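Local coordinates for lumazine-binding protein (Silicibacter pomeroyi DSS-3, PDB 3FKA) that is of unknown function but has an NTF2-like fold, in which a curved sheet and a long helix may enclose a ligand-binding pocket, at residues T12-T17 and E31-G36; I8-A13 and G108-V113; E16-A21 and V88-A93. All coordinates share one frame; numbering follows the deposited sequence.

Contact 1 (T12-T17 and E31-G36); sequences TALVET and ERIFFG
L14 and I33 mark the closest approach of the two backbones, with their CA atoms 7.5 Å apart. T12-T17 is a middle portion of the long N-terminal helix 4-24, while E31-I33 ends the short helix 27-33 and F34 is the first residue to leave helical angles. I33 is thus the last helical residue to face the long helix. Its CB bond aims at that helix, and its side chain lies across both L14 and T17. The L14 methyl CD1 rests on I33 CB at 3.8 Å and reaches I33 CG2 as well. The CB bond of L14 runs past I33, but with CG anti to N (chi1 177°) the CD1 methyl is brought back against it. One helical turn on, T17 CG2 meets I33 CG2 at 3.9 Å. I33 CG1 sits between its own N and carbonyl carbon (chi1 72°), and I33 CD1 extends to the backbone, 4.1 Å from T17 C. The hydroxyl of T17 is turned to its own helix, OG1 lying 3.0 Å from A13 O, probably as a hydrogen bond. The threonine therefore presents a methyl to I33, and the side-chain contacts between these segments are all carbon to carbon.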
ATOM      1  N   THR B  12      -8.331  12.498  -2.581  1.00 23.85           N
ATOM      2  CA  THR B  12      -7.639  12.975  -3.776  1.00 24.36           C
ATOM      3  C   THR B  12      -7.727  14.511  -3.803  1.00 24.32           C
ATOM      4  O   THR B  12      -6.712  15.183  -4.068  1.00 23.23           O
ATOM      5  CB  THR B  12      -8.215  12.319  -5.060  1.00 25.11           C
ATOM      6  OG1 THR B  12      -8.029  10.892  -4.978  1.00 26.51           O
ATOM      7  CG2 THR B  12      -7.522  12.831  -6.287  1.00 26.20           C
ATOM      8  N   ALA B  13      -8.923  15.041  -3.522  1.00 23.89           N
ATOM      9  CA  ALA B  13      -9.141  16.508  -3.450  1.00 24.29           C
ATOM     10  C   ALA B  13      -8.294  17.109  -2.336  1.00 25.04           C
ATOM     11  O   ALA B  13      -7.720  18.186  -2.513  1.00 25.93           O
ATOM     12  CB  ALA B  13     -10.591  16.843  -3.214  1.00 23.93           C
ATOM     13  N   LEU B  14      -8.254  16.437  -1.185  1.00 25.38           N
ATOM     14  CA  LEU B  14      -7.455  16.870  -0.040  1.00 25.38           C
ATOM     15  C   LEU B  14      -5.988  16.987  -0.428  1.00 24.73           C
ATOM     16  O   LEU B  14      -5.345  17.976  -0.077  1.00 24.85           O
ATOM     17  CB  LEU B  14      -7.631  15.919   1.148  1.00 25.64           C
ATOM     18  CG  LEU B  14      -6.798  16.186   2.407  1.00 26.65           C
ATOM     19  CD1 LEU B  14      -7.163  17.521   2.988  1.00 27.57           C
ATOM     20  CD2 LEU B  14      -7.007  15.054   3.440  1.00 26.88           C
ATOM     21  N   VAL B  15      -5.456  16.004  -1.155  1.00 24.80           N
ATOM     22  CA  VAL B  15      -4.048  16.041  -1.584  1.00 25.05           C
ATOM     23  C   VAL B  15      -3.798  17.255  -2.491  1.00 25.26           C
ATOM     24  O   VAL B  15      -2.818  17.959  -2.326  1.00 25.37           O
ATOM     25  CB  VAL B  15      -3.625  14.762  -2.306  1.00 25.14           C
ATOM     26  CG1 VAL B  15      -2.199  14.914  -2.833  1.00 24.81           C
ATOM     27  CG2 VAL B  15      -3.709  13.580  -1.356  1.00 24.73           C
ATOM     28  N   GLU B  16      -4.695  17.491  -3.446  1.00 26.90           N
ATOM     29  CA  GLU B  16      -4.567  18.639  -4.328  1.00 28.15           C
ATOM     30  C   GLU B  16      -4.583  19.956  -3.524  1.00 27.14           C
ATOM     31  O   GLU B  16      -3.769  20.846  -3.763  1.00 26.46           O
ATOM     32  CB  GLU B  16      -5.663  18.650  -5.386  1.00 29.35           C
ATOM     33  CG  GLU B  16      -5.518  19.842  -6.350  1.00 31.19           C
ATOM     34  CD  GLU B  16      -6.449  19.776  -7.555  1.00 32.12           C
ATOM     35  OE1 GLU B  16      -7.353  18.918  -7.616  1.00 35.05           O
ATOM     36  OE2 GLU B  16      -6.269  20.608  -8.470  1.00 35.20           O
ATOM     37  N   THR B  17      -5.487  20.058  -2.558  1.00 26.07           N
ATOM     38  CA  THR B  17      -5.580  21.239  -1.709  1.00 25.84           C
ATOM     39  C   THR B  17      -4.283  21.431  -0.923  1.00 25.67           C
ATOM     40  O   THR B  17      -3.762  22.549  -0.812  1.00 25.43           O
ATOM     41  CB  THR B  17      -6.787  21.144  -0.762  1.00 25.76           C
ATOM     42  OG1 THR B  17      -7.983  21.064  -1.552  1.00 26.40           O
ATOM     43  CG2 THR B  17      -6.843  22.361   0.122  1.00 26.45           C
ATOM     44  N   GLU B  31      -4.377  25.680   7.672  1.00 23.89           N
ATOM     45  CA  GLU B  31      -4.965  25.533   9.000  1.00 25.21           C
ATOM     46  C   GLU B  31      -6.270  24.748   8.923  1.00 25.56           C
ATOM     47  O   GLU B  31      -6.630  24.094   9.889  1.00 25.59           O
ATOM     48  CB  GLU B  31      -5.128  26.899   9.700  1.00 25.60           C
ATOM     49  CG  GLU B  31      -3.757  27.489  10.054  1.00 26.08           C
ATOM     50  CD  GLU B  31      -3.773  28.822  10.802  1.00 27.44           C
ATOM     51  OE1 GLU B  31      -4.796  29.555  10.796  1.00 28.34           O
ATOM     52  OE2 GLU B  31      -2.704  29.169  11.369  1.00 27.78           O
ATOM     53  N   ARG B  32      -6.971  24.817   7.793  1.00 25.64           N
ATOM     54  CA  ARG B  32      -8.212  24.078   7.606  0.50 25.93           C
ATOM     55  C   ARG B  32      -7.945  22.593   7.433  1.00 25.76           C
ATOM     56  O   ARG B  32      -8.579  21.792   8.069  1.00 26.10           O
ATOM     57  CB  ARG B  32      -8.986  24.565   6.373  0.50 26.30           C
ATOM     58  CG  ARG B  32     -10.243  23.741   6.026  0.50 26.63           C
ATOM     59  CD  ARG B  32     -10.878  24.193   4.717  0.50 27.01           C
ATOM     60  NE  ARG B  32     -11.988  23.308   4.347  0.50 27.50           N
ATOM     61  CZ  ARG B  32     -13.248  23.376   4.811  0.50 27.66           C
ATOM     62  NH1 ARG B  32     -13.631  24.289   5.711  0.50 27.95           N
ATOM     63  NH2 ARG B  32     -14.149  22.504   4.368  0.50 27.63           N
ATOM     64  N   ILE B  33      -6.995  22.250   6.569  1.00 25.19           N
ATOM     65  CA  ILE B  33      -6.698  20.826   6.247  1.00 25.27           C
ATOM     66  C   ILE B  33      -5.817  19.991   7.176  1.00 24.44           C
ATOM     67  O   ILE B  33      -5.776  18.748   7.034  1.00 24.30           O
ATOM     68  CB  ILE B  33      -6.181  20.732   4.789  1.00 25.24           C
ATOM     69  CG1 ILE B  33      -4.757  21.283   4.616  1.00 25.61           C
ATOM     70  CG2 ILE B  33      -7.250  21.401   3.863  1.00 26.56           C
ATOM     71  CD1 ILE B  33      -4.233  21.152   3.198  1.00 25.77           C
ATOM     72  N   PHE B  34      -5.103  20.675   8.066  1.00 24.00           N
ATOM     73  CA  PHE B  34      -4.255  20.051   9.075  1.00 23.70           C
ATOM     74  C   PHE B  34      -4.840  20.347  10.446  1.00 23.87           C
ATOM     75  O   PHE B  34      -5.195  21.508  10.736  1.00 23.34           O
ATOM     76  CB  PHE B  34      -2.831  20.602   9.076  1.00 24.66           C
ATOM     77  CG  PHE B  34      -1.952  20.093   7.979  1.00 24.05           C
ATOM     78  CD1 PHE B  34      -1.833  20.777   6.775  1.00 24.44           C
ATOM     79  CD2 PHE B  34      -1.205  18.941   8.161  1.00 24.96           C
ATOM     80  CE1 PHE B  34      -1.021  20.311   5.762  1.00 24.84           C
ATOM     81  CE2 PHE B  34      -0.378  18.471   7.136  1.00 24.81           C
ATOM     82  CZ  PHE B  34      -0.281  19.164   5.948  1.00 25.10           C
ATOM     83  N   PHE B  35      -4.945  19.309  11.282  1.00 24.31           N
ATOM     84  CA  PHE B  35      -5.355  19.462  12.660  1.00 24.11           C
ATOM     85  C   PHE B  35      -4.382  20.383  13.388  1.00 23.99           C
ATOM     86  O   PHE B  35      -3.190  20.426  13.056  1.00 23.76           O
ATOM     87  CB  PHE B  35      -5.385  18.115  13.400  1.00 24.53           C
ATOM     88  CG  PHE B  35      -6.630  17.311  13.162  1.00 23.74           C
ATOM     89  CD1 PHE B  35      -7.764  17.584  13.915  1.00 24.64           C
ATOM     90  CD2 PHE B  35      -6.681  16.272  12.247  1.00 24.27           C
ATOM     91  CE1 PHE B  35      -8.945  16.844  13.757  1.00 24.22           C
ATOM     92  CE2 PHE B  35      -7.876  15.518  12.089  1.00 24.11           C
ATOM     93  CZ  PHE B  35      -8.999  15.829  12.837  1.00 24.21           C
ATOM     94  N   GLY B  36      -4.882  21.094  14.391  1.00 23.84           N
ATOM     95  CA  GLY B  36      -4.057  21.981  15.207  1.00 23.86           C
ATOM     96  C   GLY B  36      -2.811  21.335  15.772  1.00 24.17           C
ATOM     97  O   GLY B  36      -1.755  21.941  15.760  1.00 24.83           O
TER

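Contact 2 (I8-A13 and G108-V113); sequences IAALTA and GSWRIV. With EDO (1,2-ethanediol), chain Q.
L11 lies over one face of the W110 indole, on the inner side of strand 109-119. Its CG stands 4.0 Å from the centroid of the five-membered ring and 11° off the ring normal, a CH-pi contact. The L11 methyl CD2 moves out toward the rim, 3.6 Å from W110 CD2 and equally near CE3, so the leucine spreads from the five-membered ring toward the CE3 side of the six-membered one. The L11 CB bond runs past the strand, but with CG anti to the carbonyl carbon (chi1 -71°) the side-chain end comes over the indole. W110 has the same first torsion (chi1 -67°), which carries the indole off the strand and under the helix. Beside L11, A10 CB closes on W110 CD1 at 3.7 Å, approaching the ring obliquely. H7, earlier in the same helix, meets the indole with its ring plane steeply inclined. On the far side of the helix the T12 hydroxyl bonds back to I8 O at 2.8 Å, from above the carbonyl plane. Along the strand's outer side lies a 1,2-ethanediol, probably from the crystallisation liquor: its O2 donates to W110 O at 2.9 Å and lies 2.6 Å from S109 OG. A long N-terminal helix laid on the concave face of a curved sheet, here through an inward tryptophan, is characteristic of the NTF2-like fold.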
ATOM      1  N   ILE B   8     -12.227   8.074  -1.325  1.00 24.13           N
ATOM      2  CA  ILE B   8     -10.982   8.195  -2.114  1.00 24.43           C
ATOM      3  C   ILE B   8     -10.994   9.479  -2.951  1.00 23.75           C
ATOM      4  O   ILE B   8      -9.953  10.167  -3.058  1.00 23.31           O
ATOM      5  CB  ILE B   8     -10.720   6.911  -2.923  1.00 24.42           C
ATOM      6  CG1 ILE B   8     -10.305   5.823  -1.934  1.00 24.62           C
ATOM      7  CG2 ILE B   8      -9.610   7.116  -3.944  1.00 24.10           C
ATOM      8  CD1 ILE B   8     -10.291   4.446  -2.505  1.00 24.17           C
ATOM      9  N   ALA B   9     -12.150   9.830  -3.521  1.00 23.92           N
ATOM     10  CA  ALA B   9     -12.281  11.087  -4.271  1.00 23.36           C
ATOM     11  C   ALA B   9     -12.024  12.288  -3.329  1.00 22.70           C
ATOM     12  O   ALA B   9     -11.316  13.251  -3.679  1.00 21.83           O
ATOM     13  CB  ALA B   9     -13.656  11.171  -4.928  1.00 23.33           C
ATOM     14  N   ALA B  10     -12.563  12.223  -2.111  1.00 22.84           N
ATOM     15  CA  ALA B  10     -12.351  13.309  -1.121  1.00 23.06           C
ATOM     16  C   ALA B  10     -10.876  13.455  -0.719  1.00 22.85           C
ATOM     17  O   ALA B  10     -10.345  14.572  -0.596  1.00 22.57           O
ATOM     18  CB  ALA B  10     -13.223  13.096   0.104  1.00 22.94           C
ATOM     19  N   LEU B  11     -10.207  12.316  -0.551  1.00 23.17           N
ATOM     20  CA  LEU B  11      -8.789  12.268  -0.194  1.00 23.17           C
ATOM     21  C   LEU B  11      -7.929  12.802  -1.345  1.00 23.42           C
ATOM     22  O   LEU B  11      -6.940  13.504  -1.113  1.00 23.85           O
ATOM     23  CB  LEU B  11      -8.395  10.830   0.224  1.00 23.27           C
ATOM     24  CG  LEU B  11      -8.951  10.370   1.580  1.00 22.29           C
ATOM     25  CD1 LEU B  11      -8.951   8.798   1.700  1.00 22.60           C
ATOM     26  CD2 LEU B  11      -8.229  11.026   2.753  1.00 23.00           C
ATOM     27  N   THR B  12      -8.331  12.498  -2.581  1.00 23.85           N
ATOM     28  CA  THR B  12      -7.639  12.975  -3.776  1.00 24.36           C
ATOM     29  C   THR B  12      -7.727  14.511  -3.803  1.00 24.32           C
ATOM     30  O   THR B  12      -6.712  15.183  -4.068  1.00 23.23           O
ATOM     31  CB  THR B  12      -8.215  12.319  -5.060  1.00 25.11           C
ATOM     32  OG1 THR B  12      -8.029  10.892  -4.978  1.00 26.51           O
ATOM     33  CG2 THR B  12      -7.522  12.831  -6.287  1.00 26.20           C
ATOM     34  N   ALA B  13      -8.923  15.041  -3.522  1.00 23.89           N
ATOM     35  CA  ALA B  13      -9.141  16.508  -3.450  1.00 24.29           C
ATOM     36  C   ALA B  13      -8.294  17.109  -2.336  1.00 25.04           C
ATOM     37  O   ALA B  13      -7.720  18.186  -2.513  1.00 25.93           O
ATOM     38  CB  ALA B  13     -10.591  16.843  -3.214  1.00 23.93           C
ATOM     39  N   GLY B 108     -17.415  14.859   9.279  1.00 23.40           N
ATOM     40  CA  GLY B 108     -17.785  14.904   7.856  1.00 24.94           C
ATOM     41  C   GLY B 108     -16.712  15.223   6.834  1.00 25.81           C
ATOM     42  O   GLY B 108     -17.009  15.246   5.628  1.00 26.45           O
ATOM     43  N   SER B 109     -15.476  15.451   7.275  1.00 25.22           N
ATOM     44  CA  SER B 109     -14.418  15.745   6.313  1.00 25.07           C
ATOM     45  C   SER B 109     -13.053  15.152   6.731  1.00 24.70           C
ATOM     46  O   SER B 109     -12.778  14.972   7.913  1.00 23.87           O
ATOM     47  CB  SER B 109     -14.323  17.244   6.087  1.00 26.15           C
ATOM     48  OG  SER B 109     -13.908  17.939   7.231  1.00 26.54           O
ATOM     49  N   TRP B 110     -12.254  14.818   5.727  1.00 24.12           N
ATOM     50  CA  TRP B 110     -10.916  14.255   5.914  1.00 24.02           C
ATOM     51  C   TRP B 110      -9.958  15.371   6.279  1.00 24.49           C
ATOM     52  O   TRP B 110      -9.955  16.419   5.608  1.00 24.44           O
ATOM     53  CB  TRP B 110     -10.465  13.511   4.665  1.00 24.07           C
ATOM     54  CG  TRP B 110     -11.268  12.278   4.390  1.00 23.91           C
ATOM     55  CD1 TRP B 110     -12.367  12.172   3.588  1.00 24.21           C
ATOM     56  CD2 TRP B 110     -11.037  10.983   4.932  1.00 24.09           C
ATOM     57  NE1 TRP B 110     -12.825  10.868   3.580  1.00 24.07           N
ATOM     58  CE2 TRP B 110     -12.028  10.121   4.409  1.00 24.31           C
ATOM     59  CE3 TRP B 110     -10.102  10.463   5.834  1.00 23.91           C
ATOM     60  CZ2 TRP B 110     -12.092   8.763   4.737  1.00 24.34           C
ATOM     61  CZ3 TRP B 110     -10.162   9.100   6.146  1.00 23.98           C
ATOM     62  CH2 TRP B 110     -11.139   8.271   5.594  1.00 24.15           C
ATOM     63  N   ARG B 111      -9.156  15.169   7.332  1.00 23.78           N
ATOM     64  CA  ARG B 111      -8.236  16.206   7.811  1.00 23.77           C
ATOM     65  C   ARG B 111      -6.933  15.507   8.203  1.00 24.03           C
ATOM     66  O   ARG B 111      -6.949  14.417   8.786  1.00 24.24           O
ATOM     67  CB  ARG B 111      -8.875  16.988   8.950  1.00 24.33           C
ATOM     68  CG  ARG B 111      -8.215  18.301   9.258  1.00 24.49           C
ATOM     69  CD  ARG B 111      -8.984  19.007  10.344  1.00 24.59           C
ATOM     70  NE  ARG B 111      -8.441  20.342  10.567  1.00 24.57           N
ATOM     71  CZ  ARG B 111      -8.616  21.067  11.661  1.00 25.21           C
ATOM     72  NH1 ARG B 111      -9.261  20.596  12.721  1.00 24.82           N
ATOM     73  NH2 ARG B 111      -8.058  22.275  11.720  1.00 25.18           N
ATOM     74  N   ILE B 112      -5.821  16.143   7.886  1.00 23.33           N
ATOM     75  CA  ILE B 112      -4.500  15.539   8.068  1.00 23.60           C
ATOM     76  C   ILE B 112      -4.011  15.572   9.518  1.00 23.41           C
ATOM     77  O   ILE B 112      -3.977  16.623  10.173  1.00 23.73           O
ATOM     78  CB  ILE B 112      -3.461  16.191   7.155  1.00 23.85           C
ATOM     79  CG1 ILE B 112      -3.894  16.133   5.683  1.00 24.33           C
ATOM     80  CG2 ILE B 112      -2.113  15.482   7.367  1.00 23.73           C
ATOM     81  CD1 ILE B 112      -3.036  17.028   4.738  1.00 23.86           C
ATOM     82  N   VAL B 113      -3.629  14.395   9.999  1.00 24.20           N
ATOM     83  CA  VAL B 113      -3.144  14.189  11.350  1.00 24.08           C
ATOM     84  C   VAL B 113      -1.623  14.355  11.426  1.00 24.89           C
ATOM     85  O   VAL B 113      -1.114  14.965  12.372  1.00 24.06           O
ATOM     86  CB  VAL B 113      -3.576  12.799  11.885  1.00 23.41           C
ATOM     87  CG1 VAL B 113      -2.928  12.496  13.279  1.00 24.20           C
ATOM     88  CG2 VAL B 113      -5.100  12.726  11.945  1.00 23.17           C
TER
HETATM   89  C1  EDO Q 124     -11.797  20.727   7.675  1.00 36.97           C
HETATM   90  O1  EDO Q 124     -12.362  19.908   8.719  1.00 37.03           O
HETATM   91  C2  EDO Q 124     -10.872  19.916   6.792  1.00 36.87           C
HETATM   92  O2  EDO Q 124     -11.487  18.678   6.458  1.00 36.93           O

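Contact 3 (E16-A21 and V88-A93); sequences ETYVMA and VENDWA
Y18 reaches out from helix 4-24 and overlaps the side-chain amide of N90, its phenol end crossing the amide at about a right angle. This is the inside of the NTF2-like cone, where the sheet bends around helix 4-24 and residues of both line the interior. Y18 CG is anti to the backbone nitrogen (chi1 155°), which swings the ring from the helix toward strand 83-92. On the other side, with chi1 at 62°, N90 tucks its amide over its own backbone. Ring and amide planes are 76° apart. N90 ND2 approaches the ring obliquely, 4.0 Å from Y18 CE2, and the pair do not bond directly. Instead, Y18 OH and N90 ND2 both hydrogen-bond OD2 of D99 on the adjoining strand 95-106, so one carboxylate oxygen ties helix to sheet in a buried place; a weak bond between Y18 OH and K115 NZ adds a second charged neighbour. An unidentified bound molecule about 3 Å from the N90 side chain is consistent with a pocket at this spot, although it is probably from the crystallisation liquor. The rest of the contact is aliphatic and loose: V19 CG2 lies a long 4.5 Å from V88 CG1, and that depends on which of its two conformers is taken. The closest pair across the two segments is Y18 OH and N90 ND2, at 3.8 Å.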
ATOM      1  N   GLU B  16      -4.695  17.491  -3.446  1.00 26.90           N
ATOM      2  CA  GLU B  16      -4.567  18.639  -4.328  1.00 28.15           C
ATOM      3  C   GLU B  16      -4.583  19.956  -3.524  1.00 27.14           C
ATOM      4  O   GLU B  16      -3.769  20.846  -3.763  1.00 26.46           O
ATOM      5  CB  GLU B  16      -5.663  18.650  -5.386  1.00 29.35           C
ATOM      6  CG  GLU B  16      -5.518  19.842  -6.350  1.00 31.19           C
ATOM      7  CD  GLU B  16      -6.449  19.776  -7.555  1.00 32.12           C
ATOM      8  OE1 GLU B  16      -7.353  18.918  -7.616  1.00 35.05           O
ATOM      9  OE2 GLU B  16      -6.269  20.608  -8.470  1.00 35.20           O
ATOM     10  N   THR B  17      -5.487  20.058  -2.558  1.00 26.07           N
ATOM     11  CA  THR B  17      -5.580  21.239  -1.709  1.00 25.84           C
ATOM     12  C   THR B  17      -4.283  21.431  -0.923  1.00 25.67           C
ATOM     13  O   THR B  17      -3.762  22.549  -0.812  1.00 25.43           O
ATOM     14  CB  THR B  17      -6.787  21.144  -0.762  1.00 25.76           C
ATOM     15  OG1 THR B  17      -7.983  21.064  -1.552  1.00 26.40           O
ATOM     16  CG2 THR B  17      -6.843  22.361   0.122  1.00 26.45           C
ATOM     17  N   TYR B  18      -3.795  20.323  -0.363  1.00 25.37           N
ATOM     18  CA  TYR B  18      -2.546  20.317   0.380  1.00 26.57           C
ATOM     19  C   TYR B  18      -1.356  20.806  -0.433  1.00 25.41           C
ATOM     20  O   TYR B  18      -0.679  21.748  -0.022  1.00 25.19           O
ATOM     21  CB  TYR B  18      -2.282  18.900   0.968  1.00 29.10           C
ATOM     22  CG  TYR B  18      -0.837  18.596   1.218  1.00 29.59           C
ATOM     23  CD1 TYR B  18      -0.106  19.337   2.110  1.00 30.58           C
ATOM     24  CD2 TYR B  18      -0.206  17.542   0.558  1.00 30.65           C
ATOM     25  CE1 TYR B  18       1.205  19.070   2.314  1.00 31.04           C
ATOM     26  CE2 TYR B  18       1.112  17.267   0.750  1.00 30.33           C
ATOM     27  CZ  TYR B  18       1.830  18.027   1.621  1.00 30.69           C
ATOM     28  OH  TYR B  18       3.171  17.722   1.794  1.00 31.16           O
ATOM     29  N   VAL B  19      -1.144  20.227  -1.608  1.00 24.22           N
ATOM     30  CA  VAL B  19       0.012  20.593  -2.447  0.50 24.37           C
ATOM     31  C   VAL B  19      -0.059  22.062  -2.890  1.00 24.44           C
ATOM     32  O   VAL B  19       0.937  22.797  -2.808  1.00 24.08           O
ATOM     33  CB  VAL B  19       0.159  19.640  -3.658  0.50 24.09           C
ATOM     34  CG1 VAL B  19       1.350  20.015  -4.501  0.50 23.54           C
ATOM     35  CG2 VAL B  19       0.304  18.192  -3.185  0.50 24.14           C
HETATM   36  N   MSE B  20      -1.241  22.502  -3.300  1.00 24.17           N
HETATM   37  CA  MSE B  20      -1.407  23.899  -3.730  0.67 24.91           C
HETATM   38  C   MSE B  20      -1.279  24.877  -2.578  1.00 24.22           C
HETATM   39  O   MSE B  20      -0.645  25.911  -2.733  1.00 23.24           O
HETATM   40  CB  MSE B  20      -2.744  24.123  -4.439  0.67 26.23           C
HETATM   41  CG  MSE B  20      -2.939  23.357  -5.728  0.67 27.26           C
HETATM   42 SE   MSE B  20      -1.443  23.507  -6.945  0.50 30.35          SE
HETATM   43  CE  MSE B  20      -1.290  25.447  -6.914  0.67 28.52           C
ATOM     44  N   ALA B  21      -1.870  24.564  -1.429  1.00 23.78           N
ATOM     45  CA  ALA B  21      -1.792  25.447  -0.265  1.00 23.48           C
ATOM     46  C   ALA B  21      -0.340  25.577   0.200  1.00 24.00           C
ATOM     47  O   ALA B  21       0.115  26.662   0.565  1.00 23.93           O
ATOM     48  CB  ALA B  21      -2.725  24.981   0.876  1.00 23.14           C
ATOM     49  N   VAL B  88       2.263  10.434  -1.185  1.00 23.60           N
ATOM     50  CA  VAL B  88       2.232  11.461  -2.179  1.00 23.72           C
ATOM     51  C   VAL B  88       3.645  11.885  -2.572  1.00 24.28           C
ATOM     52  O   VAL B  88       4.507  12.035  -1.690  1.00 24.84           O
ATOM     53  CB  VAL B  88       1.492  12.759  -1.651  1.00 24.33           C
ATOM     54  CG1 VAL B  88       1.400  13.863  -2.732  1.00 23.93           C
ATOM     55  CG2 VAL B  88       0.079  12.425  -1.117  1.00 24.85           C
ATOM     56  N   GLU B  89       3.888  12.007  -3.878  1.00 24.42           N
ATOM     57  CA  GLU B  89       5.144  12.496  -4.419  0.50 25.35           C
ATOM     58  C   GLU B  89       4.915  13.947  -4.718  1.00 25.86           C
ATOM     59  O   GLU B  89       3.881  14.277  -5.277  1.00 25.66           O
ATOM     60  CB  GLU B  89       5.514  11.873  -5.754  0.50 25.55           C
ATOM     61  CG  GLU B  89       5.792  10.410  -5.781  0.50 25.56           C
ATOM     62  CD  GLU B  89       6.191   9.941  -7.183  0.50 25.70           C
ATOM     63  OE1 GLU B  89       5.909  10.639  -8.175  0.50 25.05           O
ATOM     64  OE2 GLU B  89       6.804   8.870  -7.308  0.50 26.30           O
ATOM     65  N   ASN B  90       5.840  14.831  -4.356  1.00 26.66           N
ATOM     66  CA  ASN B  90       5.625  16.244  -4.687  1.00 27.87           C
ATOM     67  C   ASN B  90       6.904  17.043  -4.681  1.00 28.05           C
ATOM     68  O   ASN B  90       7.865  16.651  -4.059  1.00 27.16           O
ATOM     69  CB  ASN B  90       4.574  16.882  -3.780  1.00 29.29           C
ATOM     70  CG  ASN B  90       4.956  16.890  -2.341  1.00 30.37           C
ATOM     71  OD1 ASN B  90       5.866  17.595  -1.938  1.00 32.24           O
ATOM     72  ND2 ASN B  90       4.190  16.196  -1.532  1.00 31.90           N
ATOM     73  N   ASP B  91       6.892  18.136  -5.431  1.00 28.06           N
ATOM     74  CA  ASP B  91       8.009  19.048  -5.484  1.00 28.83           C
ATOM     75  C   ASP B  91       7.682  20.228  -4.601  1.00 28.41           C
ATOM     76  O   ASP B  91       6.540  20.666  -4.547  1.00 27.51           O
ATOM     77  CB  ASP B  91       8.279  19.588  -6.885  1.00 30.26           C
ATOM     78  CG  ASP B  91       8.905  18.580  -7.799  1.00 31.36           C
ATOM     79  OD1 ASP B  91       9.334  17.531  -7.314  1.00 32.96           O
ATOM     80  OD2 ASP B  91       9.013  18.855  -9.012  1.00 32.59           O
ATOM     81  N   TRP B  92       8.685  20.709  -3.889  1.00 27.74           N
ATOM     82  CA  TRP B  92       8.546  21.889  -3.048  1.00 27.86           C
ATOM     83  C   TRP B  92       9.924  22.506  -2.872  1.00 27.58           C
ATOM     84  O   TRP B  92      10.882  21.804  -2.560  1.00 27.31           O
ATOM     85  CB  TRP B  92       7.932  21.564  -1.682  1.00 28.29           C
ATOM     86  CG  TRP B  92       7.857  22.788  -0.784  1.00 28.30           C
ATOM     87  CD1 TRP B  92       6.981  23.814  -0.888  1.00 28.54           C
ATOM     88  CD2 TRP B  92       8.691  23.088   0.342  1.00 28.09           C
ATOM     89  NE1 TRP B  92       7.208  24.743   0.101  1.00 28.47           N
ATOM     90  CE2 TRP B  92       8.247  24.320   0.879  1.00 28.31           C
ATOM     91  CE3 TRP B  92       9.777  22.441   0.947  1.00 28.81           C
ATOM     92  CZ2 TRP B  92       8.850  24.925   1.987  1.00 28.53           C
ATOM     93  CZ3 TRP B  92      10.367  23.034   2.080  1.00 28.67           C
ATOM     94  CH2 TRP B  92       9.909  24.270   2.570  1.00 28.69           C
ATOM     95  N   ALA B  93      10.019  23.812  -3.109  1.00 27.89           N
ATOM     96  CA  ALA B  93      11.270  24.548  -2.926  1.00 28.18           C
ATOM     97  C   ALA B  93      12.481  23.929  -3.626  1.00 28.10           C
ATOM     98  O   ALA B  93      13.583  23.939  -3.083  1.00 28.82           O
ATOM     99  CB  ALA B  93      11.539  24.704  -1.423  1.00 28.06           C
TER

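All three contacts start from helix 4-24, at 8-13, 12-17 and 16-21; contact 3 is wholly interior, whereas contacts 1 and 2 each have one partly exposed residue at the margin. Contacts 2 and 3 lay this helix against the same curved sheet, 15 Å apart between centres, while contact 1, between them, joins it to helix 27-33. Contact 1 is purely aliphatic, contact 2 adds an aromatic face, and contact 3 brings polar side chains into the interior. Contact 1 is bound to its neighbours: I33 O and I112 N lie 2.7 Å apart, probably hydrogen-bonded, and I33 CD1 packs on Y18 CA. Near contacts 1 and 2, T12 also touches S5 of the second subunit.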